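Local coordinates for CRISPR-associated protein, Cse1 family (PDB 4H3T) that probably serves as the large subunit of a type I-E CRISPR Cascade complex, which recognises invading DNA under the guidance of CRISPR RNA, at residues A[60-65]-A[257-262]; A[75-80]-A[218-223]; A[52-57]-A[363-368]. The protein carries 1 engineered substitution. All blocks are in the same frame, centred on the assembly; numbering follows the deposited sequence.

Contact 1: residues A[60-65]-A[257-262]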
loop_
_atom_site.group_PDB
_atom_site.type_symbol
_atom_site.label_atom_id
_atom_site.label_comp_id
_atom_site.label_asym_id
_atom_site.label_seq_id
_atom_site.Cartn_x
_atom_site.Cartn_y
_atom_site.Cartn_z
ATOM N N VAL A 60 -0.501 -15.297 2.257
ATOM C CA VAL A 60 -1.032 -16.242 1.272
ATOM C C VAL A 60 -0.005 -16.487 0.134
ATOM O O VAL A 60 0.148 -17.633 -0.299
ATOM C CB VAL A 60 -2.445 -15.831 0.747
ATOM C CG1 VAL A 60 -2.923 -16.745 -0.361
ATOM C CG2 VAL A 60 -3.442 -15.923 1.892
ATOM N N LEU A 61 0.761 -15.507 -0.249
ATOM C CA LEU A 61 1.814 -15.724 -1.275
ATOM C C LEU A 61 2.952 -16.614 -0.749
ATOM O O LEU A 61 3.457 -17.435 -1.479
ATOM C CB LEU A 61 2.392 -14.392 -1.699
ATOM C CG LEU A 61 1.500 -13.524 -2.612
ATOM C CD1 LEU A 61 2.049 -12.075 -2.681
ATOM C CD2 LEU A 61 1.353 -14.143 -4.011
ATOM N N ALA A 62 3.387 -16.419 0.523
ATOM C CA ALA A 62 4.398 -17.292 1.098
ATOM C C ALA A 62 3.900 -18.728 1.074
ATOM O O ALA A 62 4.663 -19.657 0.793
ATOM C CB ALA A 62 4.714 -16.867 2.520
ATOM N N LEU A 63 2.626 -18.918 1.415
ATOM C CA LEU A 63 2.012 -20.274 1.405
ATOM C C LEU A 63 1.964 -20.848 -0.041
ATOM O O LEU A 63 2.291 -22.019 -0.250
ATOM C CB LEU A 63 0.629 -20.028 1.947
ATOM C CG LEU A 63 -0.224 -21.036 2.659
ATOM C CD1 LEU A 63 0.576 -22.257 3.256
ATOM C CD2 LEU A 63 -0.993 -20.279 3.726
ATOM N N ALA A 64 1.643 -19.994 -1.052
ATOM C CA ALA A 64 1.616 -20.425 -2.460
ATOM C C ALA A 64 2.970 -20.944 -2.929
ATOM O O ALA A 64 3.008 -22.031 -3.505
ATOM C CB ALA A 64 1.153 -19.304 -3.360
ATOM N N TYR A 65 4.085 -20.214 -2.644
ATOM C CA TYR A 65 5.421 -20.691 -3.048
ATOM C C TYR A 65 5.748 -22.067 -2.458
ATOM O O TYR A 65 6.407 -22.912 -3.112
ATOM C CB TYR A 65 6.502 -19.688 -2.621
ATOM C CG TYR A 65 6.632 -18.499 -3.520
ATOM C CD1 TYR A 65 7.172 -18.624 -4.802
ATOM C CD2 TYR A 65 6.400 -17.214 -3.033
ATOM C CE1 TYR A 65 7.433 -17.502 -5.593
ATOM C CE2 TYR A 65 6.661 -16.096 -3.797
ATOM C CZ TYR A 65 7.174 -16.234 -5.086
ATOM O OH TYR A 65 7.364 -15.087 -5.843
ATOM N N LEU A 257 10.399 -13.375 4.559
ATOM C CA LEU A 257 10.033 -11.978 4.717
ATOM C C LEU A 257 8.545 -11.759 4.807
ATOM O O LEU A 257 8.089 -11.014 5.675
ATOM C CB LEU A 257 10.592 -11.130 3.604
ATOM C CG LEU A 257 10.321 -9.595 3.674
ATOM C CD1 LEU A 257 10.787 -8.980 5.018
ATOM C CD2 LEU A 257 10.996 -8.938 2.482
ATOM N N PHE A 258 7.801 -12.401 3.925
ATOM C CA PHE A 258 6.359 -12.308 3.921
ATOM C C PHE A 258 5.658 -12.840 5.222
ATOM O O PHE A 258 4.499 -12.556 5.393
ATOM C CB PHE A 258 5.780 -13.019 2.726
ATOM C CG PHE A 258 6.003 -12.407 1.354
ATOM C CD1 PHE A 258 6.755 -11.250 1.192
ATOM C CD2 PHE A 258 5.463 -12.993 0.238
ATOM C CE1 PHE A 258 6.989 -10.716 -0.101
ATOM C CE2 PHE A 258 5.736 -12.509 -1.046
ATOM C CZ PHE A 258 6.383 -11.295 -1.196
ATOM N N THR A 259 6.348 -13.612 6.088
ATOM C CA THR A 259 5.795 -14.135 7.318
ATOM C C THR A 259 6.621 -13.691 8.518
ATOM O O THR A 259 6.612 -14.345 9.552
ATOM C CB THR A 259 5.760 -15.652 7.202
ATOM O OG1 THR A 259 7.095 -16.184 7.060
ATOM C CG2 THR A 259 4.890 -16.113 6.059
ATOM N N TRP A 260 7.309 -12.557 8.390
ATOM C CA TRP A 260 8.276 -12.108 9.377
ATOM C C TRP A 260 7.674 -11.937 10.752
ATOM O O TRP A 260 6.671 -11.241 10.899
ATOM C CB TRP A 260 8.888 -10.756 8.914
ATOM C CG TRP A 260 10.148 -10.391 9.609
ATOM C CD1 TRP A 260 10.316 -9.436 10.565
ATOM C CD2 TRP A 260 11.443 -10.930 9.342
ATOM N NE1 TRP A 260 11.644 -9.328 10.891
ATOM C CE2 TRP A 260 12.363 -10.232 10.151
ATOM C CE3 TRP A 260 11.934 -11.860 8.426
ATOM C CZ2 TRP A 260 13.740 -10.421 10.043
ATOM C CZ3 TRP A 260 13.300 -12.037 8.317
ATOM C CH2 TRP A 260 14.184 -11.348 9.144
ATOM N N GLN A 261 8.285 -12.551 11.738
ATOM C CA GLN A 261 7.907 -12.373 13.131
ATOM C C GLN A 261 8.555 -11.108 13.640
ATOM O O GLN A 261 9.489 -11.128 14.466
ATOM C CB GLN A 261 8.279 -13.624 13.947
ATOM C CG GLN A 261 7.688 -14.907 13.371
ATOM C CD GLN A 261 6.188 -14.929 13.449
ATOM O OE1 GLN A 261 5.611 -15.184 14.490
ATOM N NE2 GLN A 261 5.540 -14.597 12.368
ATOM N N GLY A 262 7.914 -9.988 13.291
ATOM C CA GLY A 262 8.349 -8.660 13.712
ATOM C C GLY A 262 7.999 -8.327 15.145
ATOM O O GLY A 262 8.509 -7.353 15.697
#
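Phe258 reaches Leu61 through its first torsion (chi1 -70°), which sets CG anti to the carbonyl carbon and carries the phenyl ring up to Leu61 CB. Leu61 adopts the same rotation (chi1 -74°), and this places its CD1 4.1 Å from Phe258 CE2. The motif is a helix packed against a turn: residues 60-65 belong to helix 52-68, and the loop segment 257-262 opens with a type I beta turn, Leu257 to Trp260, before strand 263-272. Within that turn Trp260 N bonds to Leu257 O at 3.2 Å. The two backbones come nearest at Ala62 and Phe258, whose CA atoms are 6.1 Å apart, a spacing consistent with the small alanine side chain. Leu61 CB lies 3.9 Å from Phe258 CD2 and approaches the ring obliquely, while Ala62 N sits near the ring plane at its edge. No hydrogen bond crosses the contact, and its touching residues are all buried, so the join is apolar packing. His300 adds a ring to Phe258, their planes only slightly inclined. Thr259 divides its two branches: OG1 is held by Cys255 O and other backbone groups, including Ala236 N, whereas the methyl faces the helix. Gln261 NE2 bonds back to Thr259 O (3.0 Å, N-H...O angle 162°), the donor tilted from the carbonyl plane. Against the helix, Thr259 CG2 rests 3.6 Å from Ala62 CB.

Contact 2: residues A[75-80]-A[218-223]; sequences AEWGRL and LVPWQY
The indole of Trp77 receives Leu218 O at its edge, near the ring plane, and Pro220 CG obliquely. Other rings lie against it: Trp81 meets it with planes about 15° apart, and Phe348 of helix 344-350 makes an edge-to-face contact. The carbonyl oxygen Leu218 O stands 3.3 Å from Trp77 CD1, the carbon next to the indole nitrogen. Trp77 NE1 itself is 3.7 Å from Leu218 O and bonds instead to Leu215 O in helix 210-217, so two backbone carbonyls line the same border of the ring system. With CG anti to the backbone N (chi1 -170°), the indole swings off helix 74-82 toward the loop. Pro220 CG then packs against the root of the side chain, 3.7 Å from Trp77 CB. With an alanine here in place of Trp77 the CB contact to Pro220 remains, but Leu215 O would probably be left without its indole donor and a gap would open beside Leu218 and Phe348. Pro220 also begins a type I beta turn that runs to Tyr223, closed by Tyr223 N to Pro220 O at 3.0 Å. Phe348 touches Pro220 as well as Trp77, so helix 344-350 covers both sides of the interface. The arrangement is helix-to-loop packing within the Cse1 family region, joining helix 74-82 to the loop that follows helix 210-217.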
loop_
_atom_site.group_PDB
_atom_site.type_symbol
_atom_site.label_atom_id
_atom_site.label_comp_id
_atom_site.label_asym_id
_atom_site.label_seq_id
_atom_site.Cartn_x
_atom_site.Cartn_y
_atom_site.Cartn_z
ATOM N N ALA A 75 8.650 -21.061 -17.424
ATOM C CA ALA A 75 7.888 -22.218 -17.899
ATOM C C ALA A 75 6.940 -22.685 -16.823
ATOM O O ALA A 75 5.775 -22.918 -17.127
ATOM C CB ALA A 75 8.804 -23.388 -18.349
ATOM N N GLU A 76 7.400 -22.789 -15.556
ATOM C CA GLU A 76 6.492 -23.192 -14.482
ATOM C C GLU A 76 5.403 -22.143 -14.307
ATOM O O GLU A 76 4.239 -22.503 -14.111
ATOM C CB GLU A 76 7.227 -23.442 -13.146
ATOM C CG GLU A 76 8.034 -24.732 -13.137
ATOM C CD GLU A 76 8.724 -25.083 -11.830
ATOM O OE1 GLU A 76 8.468 -24.418 -10.798
ATOM O OE2 GLU A 76 9.554 -26.021 -11.851
ATOM N N TRP A 77 5.755 -20.847 -14.359
ATOM C CA TRP A 77 4.728 -19.809 -14.175
ATOM C C TRP A 77 3.648 -19.937 -15.268
ATOM O O TRP A 77 2.477 -19.885 -14.984
ATOM C CB TRP A 77 5.363 -18.404 -14.219
ATOM C CG TRP A 77 4.437 -17.313 -13.807
ATOM C CD1 TRP A 77 4.270 -16.796 -12.552
ATOM C CD2 TRP A 77 3.553 -16.582 -14.659
ATOM N NE1 TRP A 77 3.235 -15.902 -12.542
ATOM C CE2 TRP A 77 2.761 -15.759 -13.828
ATOM C CE3 TRP A 77 3.221 -16.674 -16.008
ATOM C CZ2 TRP A 77 1.762 -14.914 -14.352
ATOM C CZ3 TRP A 77 2.245 -15.844 -16.516
ATOM C CH2 TRP A 77 1.493 -15.019 -15.690
ATOM N N GLY A 78 4.098 -20.079 -16.488
ATOM C CA GLY A 78 3.283 -20.279 -17.678
ATOM C C GLY A 78 2.310 -21.445 -17.546
ATOM O O GLY A 78 1.130 -21.291 -17.850
ATOM N N ARG A 79 2.756 -22.590 -17.029
ATOM C CA ARG A 79 1.827 -23.721 -16.846
ATOM C C ARG A 79 0.785 -23.417 -15.750
ATOM O O ARG A 79 -0.347 -23.865 -15.838
ATOM C CB ARG A 79 2.569 -25.045 -16.529
ATOM C CG ARG A 79 3.336 -25.633 -17.742
ATOM C CD ARG A 79 3.913 -27.018 -17.407
ATOM N NE ARG A 79 5.157 -26.901 -16.642
ATOM C CZ ARG A 79 6.367 -26.687 -17.164
ATOM N NH1 ARG A 79 6.527 -26.584 -18.479
ATOM N NH2 ARG A 79 7.424 -26.575 -16.373
ATOM N N LEU A 80 1.135 -22.639 -14.738
ATOM C CA LEU A 80 0.149 -22.247 -13.720
ATOM C C LEU A 80 -0.883 -21.267 -14.305
ATOM O O LEU A 80 -2.087 -21.449 -14.101
ATOM C CB LEU A 80 0.851 -21.605 -12.524
ATOM C CG LEU A 80 1.705 -22.552 -11.727
ATOM C CD1 LEU A 80 2.589 -21.808 -10.759
ATOM C CD2 LEU A 80 0.856 -23.507 -10.907
ATOM N N LEU A 218 3.370 -13.872 -7.911
ATOM C CA LEU A 218 4.276 -15.002 -7.753
ATOM C C LEU A 218 5.374 -14.893 -8.773
ATOM O O LEU A 218 5.511 -15.696 -9.664
ATOM C CB LEU A 218 3.556 -16.334 -7.820
ATOM C CG LEU A 218 2.713 -16.658 -6.579
ATOM C CD1 LEU A 218 1.708 -17.753 -6.946
ATOM C CD2 LEU A 218 3.575 -17.011 -5.405
ATOM N N VAL A 219 6.260 -13.937 -8.525
ATOM C CA VAL A 219 7.396 -13.729 -9.380
ATOM C C VAL A 219 8.280 -15.028 -9.349
ATOM O O VAL A 219 8.691 -15.477 -8.240
ATOM C CB VAL A 219 8.228 -12.491 -8.940
ATOM C CG1 VAL A 219 9.387 -12.260 -9.906
ATOM C CG2 VAL A 219 7.362 -11.229 -8.789
ATOM N N PRO A 220 8.640 -15.586 -10.509
ATOM C CA PRO A 220 9.481 -16.784 -10.481
ATOM C C PRO A 220 10.865 -16.508 -9.874
ATOM O O PRO A 220 11.404 -15.400 -10.026
ATOM C CB PRO A 220 9.547 -17.189 -11.952
ATOM C CG PRO A 220 8.250 -16.768 -12.492
ATOM C CD PRO A 220 8.117 -15.374 -11.863
ATOM N N TRP A 221 11.427 -17.529 -9.171
ATOM C CA TRP A 221 12.722 -17.424 -8.483
ATOM C C TRP A 221 13.871 -17.062 -9.453
ATOM O O TRP A 221 14.833 -16.428 -9.042
ATOM C CB TRP A 221 13.053 -18.742 -7.780
ATOM C CG TRP A 221 12.074 -19.148 -6.729
ATOM C CD1 TRP A 221 11.220 -18.345 -6.027
ATOM C CD2 TRP A 221 11.801 -20.485 -6.317
ATOM N NE1 TRP A 221 10.450 -19.102 -5.183
ATOM C CE2 TRP A 221 10.847 -20.411 -5.278
ATOM C CE3 TRP A 221 12.352 -21.735 -6.647
ATOM C CZ2 TRP A 221 10.364 -21.544 -4.645
ATOM C CZ3 TRP A 221 11.872 -22.861 -6.005
ATOM C CH2 TRP A 221 10.852 -22.760 -5.056
ATOM N N GLN A 222 13.745 -17.420 -10.740
ATOM C CA GLN A 222 14.730 -17.101 -11.772
ATOM C C GLN A 222 14.924 -15.584 -11.947
ATOM O O GLN A 222 15.978 -15.167 -12.384
ATOM C CB GLN A 222 14.273 -17.733 -13.096
ATOM C CG GLN A 222 15.238 -17.761 -14.237
ATOM C CD GLN A 222 14.570 -18.259 -15.527
ATOM O OE1 GLN A 222 13.328 -18.292 -15.692
ATOM N NE2 GLN A 222 15.375 -18.476 -16.535
ATOM N N TYR A 223 13.946 -14.744 -11.565
ATOM C CA TYR A 223 14.118 -13.289 -11.620
ATOM C C TYR A 223 14.952 -12.793 -10.434
ATOM O O TYR A 223 14.429 -12.124 -9.538
ATOM C CB TYR A 223 12.755 -12.580 -11.621
ATOM C CG TYR A 223 11.976 -12.762 -12.903
ATOM C CD1 TYR A 223 12.075 -11.838 -13.936
ATOM C CD2 TYR A 223 11.154 -13.862 -13.090
ATOM C CE1 TYR A 223 11.413 -12.035 -15.149
ATOM C CE2 TYR A 223 10.487 -14.071 -14.299
ATOM C CZ TYR A 223 10.523 -13.090 -15.279
ATOM O OH TYR A 223 9.834 -13.241 -16.456
#

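Contact 3: residues A[52-57]-A[363-368]; sequences LEPALL and LVTSAK
Pro54 and Thr365 mark the closest backbone approach, with CA atoms 8.0 Å apart, a separation bridged by side chains and by no hydrogen bond between the segments. This is helix-on-sheet packing: the first turns of helix 52-68 lie against strand 359-370, the middle strand of a three-stranded antiparallel sheet flanked by strands 202-206 and 375-387. Leu363 and Thr365, two residues apart on the strand, both direct CB toward the helix, while Val364 between them points away. Pro54 and Thr365 reach toward each other, and the ring carbon Pro54 CG is 3.8 Å from Thr365 CG2. The hydroxyl branch is almost as near, with Thr365 OG1 3.9 Å from Pro54 CG, so Pro54 CG meets both branches of the threonine. Phe202 on the adjoining strand touches Pro54, Leu363 and Thr365, extending the apolar surface across the sheet. Glu53 runs out from the helix with CG anti to the backbone N (chi1 -171°) and an extended chain beyond it, a course that takes its carboxylate past Leu363. The buried charge is met from the sheet, where Arg383 NH1 on strand 375-387 forms a salt bridge with Glu53 OE2. That pairing would be expected to favour the ionised carboxylate. The same oxygen also touches an apolar branch: Leu363 CD2 lies 3.7 Å from Glu53 OE2.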
loop_
_atom_site.group_PDB
_atom_site.type_symbol
_atom_site.label_atom_id
_atom_site.label_comp_id
_atom_site.label_asym_id
_atom_site.label_seq_id
_atom_site.Cartn_x
_atom_site.Cartn_y
_atom_site.Cartn_z
ATOM N N LEU A 52 -4.861 -4.692 6.603
ATOM C CA LEU A 52 -5.037 -6.130 6.559
ATOM C C LEU A 52 -4.735 -6.742 5.154
ATOM O O LEU A 52 -4.344 -7.904 5.059
ATOM C CB LEU A 52 -6.464 -6.492 6.966
ATOM C CG LEU A 52 -6.862 -6.234 8.457
ATOM C CD1 LEU A 52 -8.383 -6.529 8.669
ATOM C CD2 LEU A 52 -6.131 -7.174 9.352
ATOM N N GLU A 53 -5.065 -6.046 4.088
ATOM C CA GLU A 53 -4.960 -6.653 2.765
ATOM C C GLU A 53 -3.511 -6.940 2.363
ATOM O O GLU A 53 -3.251 -8.082 2.041
ATOM C CB GLU A 53 -5.722 -5.839 1.724
ATOM C CG GLU A 53 -5.776 -6.592 0.409
ATOM C CD GLU A 53 -6.748 -6.008 -0.588
ATOM O OE1 GLU A 53 -7.545 -5.145 -0.176
ATOM O OE2 GLU A 53 -6.739 -6.426 -1.771
ATOM N N PRO A 54 -2.548 -6.018 2.465
ATOM C CA PRO A 54 -1.140 -6.375 2.130
ATOM C C PRO A 54 -0.607 -7.489 3.040
ATOM O O PRO A 54 0.119 -8.391 2.630
ATOM C CB PRO A 54 -0.376 -5.055 2.379
ATOM C CG PRO A 54 -1.385 -4.009 2.345
ATOM C CD PRO A 54 -2.688 -4.571 2.756
ATOM N N ALA A 55 -0.994 -7.455 4.305
ATOM C CA ALA A 55 -0.507 -8.443 5.284
ATOM C C ALA A 55 -1.025 -9.834 4.979
ATOM O O ALA A 55 -0.223 -10.792 4.921
ATOM C CB ALA A 55 -0.898 -8.001 6.707
ATOM N N LEU A 56 -2.310 -9.938 4.677
ATOM C CA LEU A 56 -2.930 -11.234 4.366
ATOM C C LEU A 56 -2.510 -11.710 2.960
ATOM O O LEU A 56 -2.273 -12.884 2.780
ATOM C CB LEU A 56 -4.444 -11.157 4.458
ATOM C CG LEU A 56 -5.044 -10.962 5.911
ATOM C CD1 LEU A 56 -6.538 -10.765 5.817
ATOM C CD2 LEU A 56 -4.600 -12.104 6.818
ATOM N N LEU A 57 -2.314 -10.799 2.017
ATOM C CA LEU A 57 -1.869 -11.172 0.656
ATOM C C LEU A 57 -0.483 -11.775 0.723
ATOM O O LEU A 57 -0.263 -12.832 0.156
ATOM C CB LEU A 57 -1.893 -9.993 -0.302
ATOM C CG LEU A 57 -1.296 -10.236 -1.731
ATOM C CD1 LEU A 57 -2.066 -11.306 -2.474
ATOM C CD2 LEU A 57 -1.280 -8.989 -2.515
ATOM N N LEU A 363 -2.697 -1.960 -6.117
ATOM C CA LEU A 363 -3.031 -1.652 -4.732
ATOM C C LEU A 363 -1.836 -0.970 -4.150
ATOM O O LEU A 363 -0.769 -1.544 -4.173
ATOM C CB LEU A 363 -3.343 -2.938 -3.972
ATOM C CG LEU A 363 -3.510 -2.848 -2.427
ATOM C CD1 LEU A 363 -4.593 -1.869 -2.014
ATOM C CD2 LEU A 363 -3.792 -4.195 -1.880
ATOM N N VAL A 364 -1.988 0.227 -3.602
ATOM C CA VAL A 364 -0.888 0.943 -2.970
ATOM C C VAL A 364 -1.210 1.242 -1.541
ATOM O O VAL A 364 -2.280 1.818 -1.263
ATOM C CB VAL A 364 -0.741 2.266 -3.821
ATOM C CG1 VAL A 364 0.209 3.257 -3.236
ATOM C CG2 VAL A 364 -0.348 1.954 -5.262
ATOM N N THR A 365 -0.279 1.011 -0.642
ATOM C CA THR A 365 -0.392 1.482 0.741
ATOM C C THR A 365 0.913 2.115 1.284
ATOM O O THR A 365 2.007 1.724 0.885
ATOM C CB THR A 365 -0.815 0.357 1.737
ATOM O OG1 THR A 365 0.325 -0.518 1.935
ATOM C CG2 THR A 365 -2.063 -0.409 1.245
ATOM N N SER A 366 0.781 3.120 2.177
ATOM C CA SER A 366 1.939 3.658 2.937
ATOM C C SER A 366 1.447 4.225 4.214
ATOM O O SER A 366 0.265 4.493 4.343
ATOM C CB SER A 366 2.741 4.698 2.139
ATOM O OG SER A 366 2.010 5.895 2.057
ATOM N N ALA A 367 2.341 4.391 5.172
ATOM C CA ALA A 367 1.994 4.891 6.506
ATOM C C ALA A 367 2.955 5.933 6.921
ATOM O O ALA A 367 4.101 5.922 6.467
ATOM C CB ALA A 367 2.003 3.756 7.500
ATOM N N LYS A 368 2.474 6.839 7.794
ATOM C CA LYS A 368 3.239 7.911 8.408
ATOM C C LYS A 368 2.936 7.905 9.914
ATOM O O LYS A 368 1.762 7.797 10.315
ATOM C CB LYS A 368 2.911 9.251 7.780
ATOM C CG LYS A 368 4.029 10.270 7.957
ATOM C CD LYS A 368 3.552 11.727 7.762
ATOM C CE LYS A 368 3.702 12.242 6.344
ATOM N NZ LYS A 368 3.383 13.699 6.260
#

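Helix 52-68 connects contacts 1 and 3, whose centres are 14 Å apart: its start packs on the sheet strand 359-370, and its later turns meet the loop before strand 263-272. Contact 2, on the following helix 74-82, has its centre 17 Å from that of contact 1 and 24 Å from that of contact 3. Contacts 1 and 2 touch directly, with a probable hydrogen bond of 2.8 Å from Tyr65 OH to Val219 O. The partners follow along the chain in the reverse order of the first segments, so each pair lies within the span of the next, contact 2 innermost and contact 3 outermost. Early helices thus gather three distant parts of the chain into one fold.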